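Local structure of UDP-galactopyranose mutase (Deinococcus radiodurans, 3HDQ) at residues 109-114 and 120-125; 165-170 and 199-204; 46-51 and 382-387. The protein probably interconverts UDP-galactopyranose and UDP-galactofuranose as an FAD-dependent mutase, and is captured here with oxidised flavin and the UDP-galactopyranose substrate bound. All coordinates share one frame; numbering follows the deposited sequence.

Interaction 1: residues 109-114 and 120-125. With GDU (galactose-uridine-5'-diphosphate), chain K.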
loop_
_atom_site.group_PDB
_atom_site.type_symbol
_atom_site.label_atom_id
_atom_site.label_comp_id
_atom_site.label_asym_id
_atom_site.label_seq_id
_atom_site.Cartn_x
_atom_site.Cartn_y
_atom_site.Cartn_z
ATOM N N HIS A 109 21.895 11.929 -7.200
ATOM C CA HIS A 109 22.468 11.044 -6.180
ATOM C C HIS A 109 23.987 11.193 -6.111
ATOM O O HIS A 109 24.649 11.331 -7.131
ATOM C CB HIS A 109 22.082 9.597 -6.547
ATOM C CG HIS A 109 22.406 8.559 -5.509
ATOM N ND1 HIS A 109 21.931 8.609 -4.217
ATOM C CD2 HIS A 109 23.092 7.391 -5.608
ATOM C CE1 HIS A 109 22.339 7.540 -3.552
ATOM N NE2 HIS A 109 23.041 6.780 -4.377
ATOM N N ARG A 110 24.531 11.163 -4.903
ATOM C CA ARG A 110 25.971 11.235 -4.711
ATOM C C ARG A 110 26.412 10.163 -3.739
ATOM O O ARG A 110 25.796 9.959 -2.691
ATOM C CB ARG A 110 26.401 12.616 -4.221
ATOM C CG ARG A 110 26.269 13.685 -5.296
ATOM C CD ARG A 110 26.562 15.058 -4.749
ATOM N NE ARG A 110 26.792 16.039 -5.803
ATOM C CZ ARG A 110 25.867 16.844 -6.310
ATOM N NH1 ARG A 110 24.616 16.779 -5.886
ATOM N NH2 ARG A 110 26.194 17.707 -7.259
ATOM N N VAL A 111 27.478 9.465 -4.114
ATOM C CA VAL A 111 27.985 8.354 -3.332
ATOM C C VAL A 111 29.410 8.641 -2.869
ATOM O O VAL A 111 30.224 9.192 -3.619
ATOM C CB VAL A 111 27.960 7.057 -4.158
ATOM C CG1 VAL A 111 28.446 5.861 -3.314
ATOM C CG2 VAL A 111 26.555 6.823 -4.753
ATOM N N LEU A 112 29.699 8.279 -1.626
ATOM C CA LEU A 112 31.043 8.390 -1.092
ATOM C C LEU A 112 31.582 6.996 -0.796
ATOM O O LEU A 112 30.862 6.143 -0.281
ATOM C CB LEU A 112 31.042 9.245 0.173
ATOM C CG LEU A 112 31.482 10.714 0.181
ATOM C CD1 LEU A 112 31.362 11.393 -1.163
ATOM C CD2 LEU A 112 30.690 11.484 1.243
ATOM N N ALA A 113 32.842 6.752 -1.135
ATOM C CA ALA A 113 33.460 5.468 -0.820
ATOM C C ALA A 113 34.373 5.604 0.387
ATOM O O ALA A 113 35.155 6.546 0.477
ATOM C CB ALA A 113 34.235 4.932 -2.019
ATOM N N SER A 114 34.259 4.662 1.314
ATOM C CA SER A 114 35.100 4.645 2.498
ATOM C C SER A 114 36.407 3.913 2.201
ATOM O O SER A 114 36.440 2.690 2.050
ATOM C CB SER A 114 34.361 3.996 3.663
ATOM O OG SER A 114 35.192 3.917 4.802
ATOM N N LEU A 120 35.425 9.443 0.165
ATOM C CA LEU A 120 35.909 9.975 -1.098
ATOM C C LEU A 120 34.904 9.732 -2.207
ATOM O O LEU A 120 34.254 8.702 -2.224
ATOM C CB LEU A 120 37.240 9.292 -1.451
ATOM C CG LEU A 120 38.564 9.980 -1.096
ATOM C CD1 LEU A 120 38.387 11.012 0.010
ATOM C CD2 LEU A 120 39.622 8.942 -0.727
ATOM N N PRO A 121 34.801 10.664 -3.165
ATOM C CA PRO A 121 33.861 10.489 -4.273
ATOM C C PRO A 121 34.142 9.229 -5.090
ATOM O O PRO A 121 35.294 8.946 -5.442
ATOM C CB PRO A 121 34.105 11.730 -5.147
ATOM C CG PRO A 121 34.776 12.714 -4.254
ATOM C CD PRO A 121 35.570 11.916 -3.281
ATOM N N ILE A 122 33.083 8.477 -5.362
ATOM C CA ILE A 122 33.083 7.442 -6.393
ATOM C C ILE A 122 31.865 7.789 -7.233
ATOM O O ILE A 122 30.809 8.088 -6.676
ATOM C CB ILE A 122 32.960 6.020 -5.779
ATOM C CG1 ILE A 122 32.946 4.948 -6.864
ATOM C CG2 ILE A 122 31.716 5.899 -4.905
ATOM C CD1 ILE A 122 34.319 4.472 -7.257
ATOM N N PRO A 123 32.000 7.819 -8.568
ATOM C CA PRO A 123 33.149 7.513 -9.432
ATOM C C PRO A 123 34.441 8.221 -9.016
ATOM O O PRO A 123 34.395 9.337 -8.508
ATOM C CB PRO A 123 32.711 8.051 -10.802
ATOM C CG PRO A 123 31.267 8.105 -10.764
ATOM C CD PRO A 123 30.872 8.367 -9.339
ATOM N N ILE A 124 35.581 7.566 -9.225
ATOM C CA ILE A 124 36.880 8.195 -9.002
ATOM C C ILE A 124 36.980 9.456 -9.855
ATOM O O ILE A 124 36.706 9.417 -11.058
ATOM C CB ILE A 124 38.040 7.239 -9.371
ATOM C CG1 ILE A 124 38.026 6.004 -8.458
ATOM C CG2 ILE A 124 39.387 7.979 -9.326
ATOM C CD1 ILE A 124 39.121 4.994 -8.740
ATOM N N ASN A 125 37.353 10.573 -9.232
ATOM C CA ASN A 125 37.578 11.815 -9.974
ATOM C C ASN A 125 38.814 12.587 -9.503
ATOM O O ASN A 125 39.577 12.100 -8.665
ATOM C CB ASN A 125 36.334 12.711 -9.951
ATOM C CG ASN A 125 36.098 13.372 -8.598
ATOM O OD1 ASN A 125 36.951 13.331 -7.707
ATOM N ND2 ASN A 125 34.929 13.994 -8.445
HETATM N N1 GDU K . 31.849 -1.047 -8.058
HETATM C C2 GDU K . 32.784 -0.995 -7.229
HETATM N N3 GDU K . 33.117 -0.257 -6.258
HETATM C C4 GDU K . 32.242 0.738 -6.029
HETATM C C5 GDU K . 31.059 0.837 -6.915
HETATM C C6 GDU K . 30.908 -0.073 -7.898
HETATM O O2 GDU K . 33.715 -2.051 -7.419
HETATM O O4 GDU K . 32.403 1.523 -5.097
HETATM C C1D GDU K . 31.717 -2.057 -9.069
HETATM C C2D GDU K . 31.120 -3.427 -8.666
HETATM O O2D GDU K . 31.574 -4.486 -9.499
HETATM C C3D GDU K . 29.642 -3.148 -8.841
HETATM C C4D GDU K . 29.694 -2.447 -10.198
HETATM O O4D GDU K . 30.890 -1.660 -10.179
HETATM O O3D GDU K . 28.885 -4.355 -8.848
HETATM C C5D GDU K . 28.413 -1.766 -10.656
HETATM O O5D GDU K . 28.198 -0.734 -9.676
HETATM P PA GDU K . 26.738 -0.236 -9.265
HETATM O O1A GDU K . 26.888 1.030 -8.494
HETATM O O2A GDU K . 25.988 0.037 -10.501
HETATM O O3A GDU K . 26.043 -1.291 -8.301
HETATM P PB GDU K . 24.471 -1.446 -8.195
HETATM O O1B GDU K . 24.356 -2.554 -7.215
HETATM O O2B GDU K . 23.752 -1.872 -9.421
HETATM O O3B GDU K . 23.740 -0.179 -7.532
HETATM C "C1'" GDU K . 22.373 0.275 -7.508
HETATM C "C2'" GDU K . 22.091 1.085 -8.791
HETATM C "C3'" GDU K . 23.258 2.090 -8.921
HETATM C "C4'" GDU K . 23.123 3.126 -7.765
HETATM C "C5'" GDU K . 23.028 2.355 -6.419
HETATM C "C6'" GDU K . 22.602 3.249 -5.219
HETATM O "O2'" GDU K . 21.928 0.229 -9.937
HETATM O "O3'" GDU K . 23.208 2.703 -10.230
HETATM O "O4'" GDU K . 21.939 3.914 -8.009
HETATM O "O5'" GDU K . 22.232 1.138 -6.353
HETATM O "O6'" GDU K . 23.727 3.676 -4.415
HETATM O O HOH W 1 28.634 9.816 -6.628
#
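A beta hairpin of the mixed sheet, made by strands 111-115 and 118-122, lines part of the UDP-galactose pocket, and Val111, Ala113 and Ile122 pack together across it. Ala113 and Leu120 form an antiparallel hydrogen-bonded pair: Ala113 N donates to Leu120 O at 2.6 Å, and Leu120 N returns a bond to Ala113 O at 2.9 Å. Ile122 N reaches Val111 O by a weak bond, and a water bridges Val111 N and Ile122 O. The peptide before Pro123 is cis.

The side chains of Val111 and Ile122 run side by side on one face of the hairpin, CG1 of Val111 lying 3.6 Å from CG2 of Ile122. That Ile122 methyl also meets Ala113 CB, at 4.0 Å. With CG1 anti to the backbone N (chi1 179°), the other branch of Ile122 leads away from the partner strand toward the uracil, its CG1 3.9 Å from O4 of the substrate. Phe175 of helix 159-184 packs on Ala113 and Ile122.

Just ahead of the strand, His109 reaches the sugar. Tyr107 OH is bonded to its ND1, while its other nitrogen, NE2, meets the galactose: O6' lies at the ring edge, near its plane, hydrogen-bonded to His109 NE2 at 3.2 Å.

Interaction 2: residues 165-170 and 199-204. With GDU (galactose-uridine-5'-diphosphate), chain K.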
loop_
_atom_site.group_PDB
_atom_site.type_symbol
_atom_site.label_atom_id
_atom_site.label_comp_id
_atom_site.label_asym_id
_atom_site.label_seq_id
_atom_site.Cartn_x
_atom_site.Cartn_y
_atom_site.Cartn_z
ATOM N N SER A 165 43.274 -0.745 -16.702
ATOM C CA SER A 165 43.788 -0.134 -17.926
ATOM C C SER A 165 43.489 1.361 -18.018
ATOM O O SER A 165 43.924 2.033 -18.960
ATOM C CB SER A 165 43.215 -0.846 -19.163
ATOM O OG SER A 165 41.844 -0.543 -19.341
ATOM N N LYS A 166 42.741 1.874 -17.046
ATOM C CA LYS A 166 42.380 3.290 -17.035
ATOM C C LYS A 166 42.968 4.060 -15.855
ATOM O O LYS A 166 43.408 5.203 -16.017
ATOM C CB LYS A 166 40.857 3.462 -17.087
ATOM C CG LYS A 166 40.245 2.960 -18.381
ATOM C CD LYS A 166 38.752 3.214 -18.454
ATOM C CE LYS A 166 38.170 2.489 -19.664
ATOM N NZ LYS A 166 36.727 2.775 -19.853
ATOM N N VAL A 167 42.976 3.440 -14.678
ATOM C CA VAL A 167 43.457 4.114 -13.472
ATOM C C VAL A 167 44.503 3.311 -12.713
ATOM O O VAL A 167 44.907 3.691 -11.613
ATOM C CB VAL A 167 42.305 4.431 -12.499
ATOM C CG1 VAL A 167 41.323 5.394 -13.135
ATOM C CG2 VAL A 167 41.618 3.140 -12.048
ATOM N N GLY A 168 44.929 2.192 -13.286
ATOM C CA GLY A 168 46.023 1.439 -12.714
ATOM C C GLY A 168 45.640 0.534 -11.565
ATOM O O GLY A 168 44.484 0.439 -11.173
ATOM N N ARG A 169 46.653 -0.101 -10.996
ATOM C CA ARG A 169 46.480 -1.210 -10.072
ATOM C C ARG A 169 46.160 -0.788 -8.624
ATOM O O ARG A 169 45.415 -1.473 -7.925
ATOM C CB ARG A 169 47.736 -2.084 -10.136
ATOM C CG ARG A 169 47.739 -3.279 -9.219
ATOM C CD ARG A 169 46.792 -4.360 -9.683
ATOM N NE ARG A 169 46.912 -4.682 -11.108
ATOM C CZ ARG A 169 46.279 -5.700 -11.683
ATOM N NH1 ARG A 169 45.502 -6.488 -10.948
ATOM N NH2 ARG A 169 46.412 -5.931 -12.983
ATOM N N ASP A 170 46.711 0.329 -8.168
ATOM C CA ASP A 170 46.421 0.776 -6.799
ATOM C C ASP A 170 44.980 1.286 -6.630
ATOM O O ASP A 170 44.289 0.938 -5.671
ATOM C CB ASP A 170 47.410 1.850 -6.344
ATOM C CG ASP A 170 47.314 2.124 -4.861
ATOM O OD1 ASP A 170 47.262 3.307 -4.460
ATOM O OD2 ASP A 170 47.275 1.145 -4.091
ATOM N N VAL A 199 30.724 2.059 -13.767
ATOM C CA VAL A 199 31.181 3.220 -13.026
ATOM C C VAL A 199 32.337 3.883 -13.756
ATOM O O VAL A 199 33.482 3.474 -13.622
ATOM C CB VAL A 199 31.626 2.822 -11.606
ATOM C CG1 VAL A 199 32.016 4.045 -10.806
ATOM C CG2 VAL A 199 30.521 2.022 -10.908
ATOM N N PRO A 200 32.047 4.949 -14.501
ATOM C CA PRO A 200 33.109 5.569 -15.301
ATOM C C PRO A 200 34.156 6.250 -14.410
ATOM O O PRO A 200 33.827 6.689 -13.307
ATOM C CB PRO A 200 32.336 6.626 -16.081
ATOM C CG PRO A 200 31.344 7.153 -15.022
ATOM C CD PRO A 200 30.938 5.893 -14.237
ATOM N N THR A 201 35.402 6.315 -14.867
ATOM C CA THR A 201 36.401 7.149 -14.208
ATOM C C THR A 201 36.404 8.529 -14.831
ATOM O O THR A 201 36.228 8.673 -16.030
ATOM C CB THR A 201 37.812 6.551 -14.259
ATOM O OG1 THR A 201 37.904 5.635 -15.361
ATOM C CG2 THR A 201 38.123 5.826 -12.934
ATOM N N ARG A 202 36.584 9.548 -14.001
ATOM C CA ARG A 202 36.505 10.921 -14.470
ATOM C C ARG A 202 37.799 11.661 -14.217
ATOM O O ARG A 202 38.498 11.384 -13.242
ATOM C CB ARG A 202 35.362 11.650 -13.766
ATOM C CG ARG A 202 34.026 10.952 -13.908
ATOM C CD ARG A 202 32.939 11.730 -13.205
ATOM N NE ARG A 202 31.620 11.227 -13.547
ATOM C CZ ARG A 202 30.565 11.328 -12.748
ATOM N NH1 ARG A 202 30.685 11.910 -11.558
ATOM N NH2 ARG A 202 29.398 10.833 -13.131
ATOM N N THR A 203 38.108 12.606 -15.100
ATOM C CA THR A 203 39.216 13.530 -14.884
ATOM C C THR A 203 38.716 14.914 -14.449
ATOM O O THR A 203 39.518 15.774 -14.081
ATOM C CB THR A 203 40.084 13.692 -16.144
ATOM O OG1 THR A 203 39.286 14.220 -17.208
ATOM C CG2 THR A 203 40.669 12.348 -16.565
ATOM N N ASN A 204 37.399 15.129 -14.492
ATOM C CA ASN A 204 36.817 16.383 -14.009
ATOM C C ASN A 204 36.520 16.335 -12.504
ATOM O O ASN A 204 36.998 15.435 -11.800
ATOM C CB ASN A 204 35.570 16.763 -14.822
ATOM C CG ASN A 204 34.417 15.789 -14.626
ATOM O OD1 ASN A 204 34.400 15.021 -13.670
ATOM N ND2 ASN A 204 33.446 15.818 -15.543
HETATM N N1 GDU K . 31.849 -1.047 -8.058
HETATM C C2 GDU K . 32.784 -0.995 -7.229
HETATM N N3 GDU K . 33.117 -0.257 -6.258
HETATM C C4 GDU K . 32.242 0.738 -6.029
HETATM C C5 GDU K . 31.059 0.837 -6.915
HETATM C C6 GDU K . 30.908 -0.073 -7.898
HETATM O O2 GDU K . 33.715 -2.051 -7.419
HETATM O O4 GDU K . 32.403 1.523 -5.097
HETATM C C1D GDU K . 31.717 -2.057 -9.069
HETATM C C2D GDU K . 31.120 -3.427 -8.666
HETATM O O2D GDU K . 31.574 -4.486 -9.499
HETATM C C3D GDU K . 29.642 -3.148 -8.841
HETATM C C4D GDU K . 29.694 -2.447 -10.198
HETATM O O4D GDU K . 30.890 -1.660 -10.179
HETATM O O3D GDU K . 28.885 -4.355 -8.848
HETATM C C5D GDU K . 28.413 -1.766 -10.656
HETATM O O5D GDU K . 28.198 -0.734 -9.676
HETATM P PA GDU K . 26.738 -0.236 -9.265
HETATM O O1A GDU K . 26.888 1.030 -8.494
HETATM O O2A GDU K . 25.988 0.037 -10.501
HETATM O O3A GDU K . 26.043 -1.291 -8.301
HETATM P PB GDU K . 24.471 -1.446 -8.195
HETATM O O1B GDU K . 24.356 -2.554 -7.215
HETATM O O2B GDU K . 23.752 -1.872 -9.421
HETATM O O3B GDU K . 23.740 -0.179 -7.532
HETATM C "C1'" GDU K . 22.373 0.275 -7.508
HETATM C "C2'" GDU K . 22.091 1.085 -8.791
HETATM C "C3'" GDU K . 23.258 2.090 -8.921
HETATM C "C4'" GDU K . 23.123 3.126 -7.765
HETATM C "C5'" GDU K . 23.028 2.355 -6.419
HETATM C "C6'" GDU K . 22.602 3.249 -5.219
HETATM O "O2'" GDU K . 21.928 0.229 -9.937
HETATM O "O3'" GDU K . 23.208 2.703 -10.230
HETATM O "O4'" GDU K . 21.939 3.914 -8.009
HETATM O "O5'" GDU K . 22.232 1.138 -6.353
HETATM O "O6'" GDU K . 23.727 3.676 -4.415
#
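Val167 and Thr201 reach toward each other tip to tip, methyl against methyl, where helix 159-184 meets the loop that follows it. CG1 of Val167 and CG2 of Thr201 are modelled 3.2 Å apart, shorter than a normal methyl contact and doubtful in its exact value; the same Val167 methyl lies 3.9 Å from Thr201 CB. Val167 presents CG1 because this branch stands anti to its carbonyl carbon (chi1 -63°).

The other branch of Thr201 faces Lys166, whose extended chain crosses the threonine obliquely. Here the aliphatic part does the touching, with Lys166 CD 4.0 Å from Thr201 OG1 and Lys166 CB nearly as close. Thr201 is thus met by two successive residues of the helix, its methyl by the valine and its hydroxyl by the lysine methylenes.

Two residues earlier in the loop, Val199 belongs to the substrate pocket and sets CG2 3.7 Å from C6 of the uracil, tying this loop to the nucleotide end of the ligand. Phe146 of helix 139-149 packs on Val167, and Ile124, in the turn after strand 118-122, touches Thr201, placing the contact between two helices and the end of the hairpin.

Interaction 3: residues 46-51 and 382-387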
loop_
_atom_site.group_PDB
_atom_site.type_symbol
_atom_site.label_atom_id
_atom_site.label_comp_id
_atom_site.label_asym_id
_atom_site.label_seq_id
_atom_site.Cartn_x
_atom_site.Cartn_y
_atom_site.Cartn_z
ATOM N N GLU A 46 0.079 -1.479 -18.658
ATOM C CA GLU A 46 -0.510 -0.165 -18.928
ATOM C C GLU A 46 -0.730 0.073 -20.425
ATOM O O GLU A 46 -1.807 0.508 -20.838
ATOM C CB GLU A 46 0.350 0.956 -18.322
ATOM C CG GLU A 46 -0.257 2.353 -18.450
ATOM C CD GLU A 46 0.058 3.015 -19.783
ATOM O OE1 GLU A 46 1.186 2.838 -20.296
ATOM O OE2 GLU A 46 -0.818 3.720 -20.319
ATOM N N ARG A 47 0.303 -0.202 -21.224
ATOM C CA ARG A 47 0.225 -0.035 -22.673
ATOM C C ARG A 47 -0.849 -0.927 -23.293
ATOM O O ARG A 47 -1.685 -0.450 -24.042
ATOM C CB ARG A 47 1.577 -0.314 -23.330
ATOM C CG ARG A 47 2.663 0.706 -22.985
ATOM C CD ARG A 47 2.439 2.044 -23.703
ATOM N NE ARG A 47 1.334 2.789 -23.111
ATOM C CZ ARG A 47 0.571 3.652 -23.772
ATOM N NH1 ARG A 47 -0.417 4.283 -23.147
ATOM N NH2 ARG A 47 0.793 3.872 -25.060
ATOM N N LEU A 48 -0.822 -2.219 -22.982
ATOM C CA LEU A 48 -1.798 -3.142 -23.549
ATOM C C LEU A 48 -3.224 -2.735 -23.123
ATOM O O LEU A 48 -4.162 -2.775 -23.924
ATOM C CB LEU A 48 -1.498 -4.590 -23.140
ATOM C CG LEU A 48 -0.563 -5.556 -23.900
ATOM C CD1 LEU A 48 -0.506 -5.307 -25.408
ATOM C CD2 LEU A 48 0.836 -5.658 -23.302
ATOM N N ALA A 49 -3.368 -2.310 -21.867
ATOM C CA ALA A 49 -4.674 -1.915 -21.329
ATOM C C ALA A 49 -5.268 -0.728 -22.081
ATOM O O ALA A 49 -6.480 -0.684 -22.345
ATOM C CB ALA A 49 -4.561 -1.584 -19.854
ATOM N N SER A 50 -4.409 0.236 -22.411
ATOM C CA SER A 50 -4.848 1.459 -23.061
ATOM C C SER A 50 -5.282 1.178 -24.500
ATOM O O SER A 50 -6.007 1.967 -25.099
ATOM C CB SER A 50 -3.724 2.487 -23.064
ATOM O OG SER A 50 -2.767 2.157 -24.065
ATOM N N SER A 51 -4.823 0.061 -25.055
ATOM C CA SER A 51 -5.212 -0.310 -26.411
ATOM C C SER A 51 -6.433 -1.225 -26.404
ATOM O O SER A 51 -6.862 -1.693 -27.455
ATOM C CB SER A 51 -4.053 -0.978 -27.150
ATOM O OG SER A 51 -3.731 -2.216 -26.536
ATOM N N ALA A 382 9.409 -0.882 -26.100
ATOM C CA ALA A 382 9.797 -1.416 -27.405
ATOM C C ALA A 382 9.143 -2.772 -27.662
ATOM O O ALA A 382 8.798 -3.092 -28.792
ATOM C CB ALA A 382 11.324 -1.516 -27.524
ATOM N N THR A 383 8.966 -3.560 -26.604
ATOM C CA THR A 383 8.265 -4.830 -26.721
ATOM C C THR A 383 6.805 -4.577 -27.088
ATOM O O THR A 383 6.228 -5.312 -27.886
ATOM C CB THR A 383 8.357 -5.663 -25.423
ATOM O OG1 THR A 383 9.714 -6.047 -25.200
ATOM C CG2 THR A 383 7.514 -6.918 -25.515
ATOM N N PHE A 384 6.213 -3.528 -26.518
ATOM C CA PHE A 384 4.821 -3.196 -26.812
ATOM C C PHE A 384 4.633 -2.884 -28.295
ATOM O O PHE A 384 3.717 -3.405 -28.928
ATOM C CB PHE A 384 4.323 -2.034 -25.950
ATOM C CG PHE A 384 2.951 -1.540 -26.335
ATOM C CD1 PHE A 384 1.842 -2.367 -26.208
ATOM C CD2 PHE A 384 2.773 -0.247 -26.825
ATOM C CE1 PHE A 384 0.581 -1.919 -26.562
ATOM C CE2 PHE A 384 1.517 0.216 -27.178
ATOM C CZ PHE A 384 0.414 -0.619 -27.049
ATOM N N ARG A 385 5.501 -2.036 -28.846
ATOM C CA ARG A 385 5.459 -1.728 -30.277
ATOM C C ARG A 385 5.616 -2.977 -31.158
ATOM O O ARG A 385 5.000 -3.076 -32.218
ATOM C CB ARG A 385 6.520 -0.688 -30.641
ATOM C CG ARG A 385 6.102 0.743 -30.360
ATOM C CD ARG A 385 7.216 1.726 -30.723
ATOM N NE ARG A 385 7.956 2.196 -29.551
ATOM C CZ ARG A 385 9.183 1.800 -29.215
ATOM N NH1 ARG A 385 9.837 0.920 -29.968
ATOM N NH2 ARG A 385 9.764 2.299 -28.128
ATOM N N ARG A 386 6.440 -3.927 -30.731
ATOM C CA ARG A 386 6.539 -5.183 -31.469
ATOM C C ARG A 386 5.258 -6.026 -31.359
ATOM O O ARG A 386 4.768 -6.524 -32.361
ATOM C CB ARG A 386 7.768 -5.991 -31.059
ATOM C CG ARG A 386 9.076 -5.386 -31.550
ATOM C CD ARG A 386 10.170 -6.436 -31.620
ATOM N NE ARG A 386 10.145 -7.283 -30.432
ATOM C CZ ARG A 386 10.758 -6.991 -29.287
ATOM N NH1 ARG A 386 11.463 -5.864 -29.163
ATOM N NH2 ARG A 386 10.666 -7.835 -28.264
ATOM N N LEU A 387 4.704 -6.173 -30.157
ATOM C CA LEU A 387 3.442 -6.900 -30.018
ATOM C C LEU A 387 2.379 -6.296 -30.919
ATOM O O LEU A 387 1.558 -7.010 -31.484
ATOM C CB LEU A 387 2.924 -6.894 -28.575
ATOM C CG LEU A 387 3.215 -8.035 -27.596
ATOM C CD1 LEU A 387 3.705 -9.280 -28.307
ATOM C CD2 LEU A 387 4.221 -7.598 -26.546
#
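Phe384 lays its ring against the last turns of helix 39-50, where Arg47 covers one face and Leu48 meets the edge. Arg47 CB stands almost exactly over the ring, 3.5 Å from the centroid of Phe384 and 9° off its normal, a CH-pi contact. Further out, Arg47 CG runs above the CG-CD2 side of the ring, and CD stays near its rim, 3.9 Å from Phe384 CD2. The chain then folds back, bent at chi2 and chi3, and carries the guanidinium away from Phe384 to its own neighbour, Glu46. That carboxylate is gripped side-on, with Arg47 NE on Glu46 OE1 at 2.8 Å and Arg47 NH1 on Glu46 OE2 at 2.9 Å, both oxygens met on their syn side. The guanidinium is turned 68° from the plane of the Phe384 ring, and Ser50 OG lies over one of its faces, offset toward the rim. Arg100 also pairs with Glu46, so the carboxylate serves two arginines.

At the ring edge, Leu48 CD1 lies 3.7 Å from Phe384 CE1. Ser51 OG is near the same edge, but its hydrogen bond goes to Leu48 O, at 2.7 Å. Replacing Phe384 by alanine would remove the ring, and is likely to leave a gap between the two helices, with the Arg47 methylenes and Leu48 CD1 robbed of their shared aromatic surface.

The contact joins helix 39-50 of the Rossmann-like FAD-binding domain to the C-terminal helix 373-388; Tyr32 of strand 30-35, in the parallel sheet, touches both Leu48 and Leu387.

Interactions 1 and 2 follow one another along the chain and lie 13 Å apart between centres, on the same side of the chain's centre. They touch directly, with a probable hydrogen bond from Arg202 N to Ile124 O at 2.9 Å, and both reach the substrate: together they bring the hairpin of the mixed sheet, helix 159-184 and the loop after it to the UDP-galactose, at its uracil and sugar. Interaction 3 lies across the chain's centre, about 39 and 41 Å from them between centres. Its segments come before and after both in sequence, bringing the first Rossmann-type helix against the C-terminal helix beside the parallel sheet, with the Leu48 side chain about 13 Å from the FAD.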